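PDB 4XFK: putative branched chain amino acid ABC transporter, periplasmic amino acid-binding protein from Brucella ovis, which probably captures leucine, isoleucine, valine, threonine and alanine in the periplasm and delivers them to an ABC transporter for uptake. Local coordinates for residues A[138-141]-A[142-145]. The protein carries 1 engineered substitution. Numbering follows the deposited sequence.
Engineered in segment 138-141: Arg-141 (natural residue His).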
loop_
_atom_site.group_PDB
_atom_site.type_symbol
_atom_site.label_atom_id
_atom_site.label_comp_id
_atom_site.label_asym_id
_atom_site.label_seq_id
_atom_site.Cartn_x
_atom_site.Cartn_y
_atom_site.Cartn_z
ATOM N N ALA A 138 -1.497 6.111 -6.060
ATOM C CA ALA A 138 -0.425 6.905 -6.656
ATOM C C ALA A 138 -0.567 8.397 -6.375
ATOM O O ALA A 138 0.424 9.088 -6.139
ATOM C CB ALA A 138 -0.361 6.663 -8.158
ATOM N N ALA A 139 -1.799 8.886 -6.408
ATOM C CA ALA A 139 -2.044 10.311 -6.195
ATOM C C ALA A 139 -1.707 10.724 -4.768
ATOM O O ALA A 139 -1.038 11.732 -4.541
ATOM C CB ALA A 139 -3.489 10.670 -6.541
ATOM N N ILE A 140 -2.165 9.937 -3.804
ATOM C CA ILE A 140 -1.886 10.237 -2.409
ATOM C C ILE A 140 -0.379 10.163 -2.128
ATOM O O ILE A 140 0.185 11.060 -1.493
ATOM C CB ILE A 140 -2.650 9.276 -1.472
ATOM C CG1 ILE A 140 -4.170 9.439 -1.654
ATOM C CG2 ILE A 140 -2.222 9.488 -0.026
ATOM C CD1 ILE A 140 -5.000 8.378 -0.931
ATOM N N ARG A 141 0.269 9.094 -2.596
ATOM C CA ARG A 141 1.706 8.929 -2.378
ATOM C C ARG A 141 2.500 10.134 -2.881
ATOM O O ARG A 141 3.345 10.687 -2.167
ATOM C CB ARG A 141 2.236 7.682 -3.093
ATOM C CG ARG A 141 1.810 6.343 -2.510
ATOM C CD ARG A 141 2.447 6.015 -1.177
ATOM N NE ARG A 141 2.165 4.621 -0.851
ATOM C CZ ARG A 141 2.585 4.001 0.247
ATOM N NH1 ARG A 141 3.336 4.639 1.135
ATOM N NH2 ARG A 141 2.248 2.736 0.461
ATOM N N PHE A 142 2.246 10.530 -4.125
ATOM C CA PHE A 142 3.160 11.462 -4.772
ATOM C C PHE A 142 2.845 12.928 -4.563
ATOM O O PHE A 142 3.750 13.753 -4.567
ATOM C CB PHE A 142 3.513 11.018 -6.197
ATOM C CG PHE A 142 4.422 9.837 -6.173
ATOM C CD1 PHE A 142 5.797 10.015 -6.060
ATOM C CD2 PHE A 142 3.902 8.551 -6.090
ATOM C CE1 PHE A 142 6.643 8.929 -5.940
ATOM C CE2 PHE A 142 4.747 7.452 -5.961
ATOM C CZ PHE A 142 6.114 7.643 -5.869
ATOM N N LYS A 143 1.586 13.252 -4.292
ATOM C CA LYS A 143 1.244 14.582 -3.812
ATOM C C LYS A 143 1.880 14.804 -2.448
ATOM O O LYS A 143 2.557 15.805 -2.213
ATOM C CB LYS A 143 -0.269 14.733 -3.682
ATOM C CG LYS A 143 -0.674 15.946 -2.863
ATOM C CD LYS A 143 -2.153 15.930 -2.486
ATOM C CE LYS A 143 -2.460 14.958 -1.343
ATOM N NZ LYS A 143 -2.799 13.586 -1.815
ATOM N N THR A 144 1.665 13.854 -1.532
ATOM C CA THR A 144 2.176 14.043 -0.176
ATOM C C THR A 144 3.700 14.072 -0.101
ATOM O O THR A 144 4.253 14.903 0.619
ATOM C CB THR A 144 1.589 13.049 0.871
ATOM O OG1 THR A 144 1.910 11.701 0.510
ATOM C CG2 THR A 144 0.074 13.198 1.001
ATOM N N VAL A 145 4.384 13.192 -0.833
ATOM C CA VAL A 145 5.840 13.187 -0.746
ATOM C C VAL A 145 6.417 14.505 -1.262
ATOM O O VAL A 145 7.315 15.090 -0.644
ATOM C CB VAL A 145 6.499 11.942 -1.422
ATOM C CG1 VAL A 145 6.560 12.068 -2.947
ATOM C CG2 VAL A 145 7.878 11.705 -0.837
#
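Four successive i to i+4 bonds of regular alpha-helix run from the amides of Phe-142, Lys-143, Thr-144 and Val-145 back to the carbonyls of Ala-138, Ala-139, Ile-140 and Arg-141, with N to O separations of 3.0 to 3.2 Å. Thr-144 adds a side-chain bond to these first two turns of helix 138-152. A chi1 of 61° tucks its OG1 between backbone N and carbonyl carbon, and the hydroxyl donates to Ile-140 O at 2.7 Å, on the opposite face of that carbonyl from Thr-144 N. Two donors thus grip one oxygen, while Ser-265 hydrogen-bonds the same OG1 and ties it to strand 263-266.

The Phe-142 ring meets Ala-138 O edge-on, CD2 lying 3.5 Å from that oxygen, and is touched obliquely by CB of Arg-141. In one of its two conformers Lys-143 bends at chi3 and chi4 back toward Ile-140, where NZ hydrogen-bonds Ser-385 O.

Arg-141, an engineered residue, points its guanidinium away from the turn: NE forms a salt bridge with Glu-118 OE1 and NH1 hydrogen-bonds Ser-265 O. In this periplasmic binding protein the helix start thus packs between helix 167-184, through Phe-142, and strands 263-266 and 350-360, its buried arginine charge paired and its buried threonine hydroxyl bonded both within the helix and to the adjoining sheet.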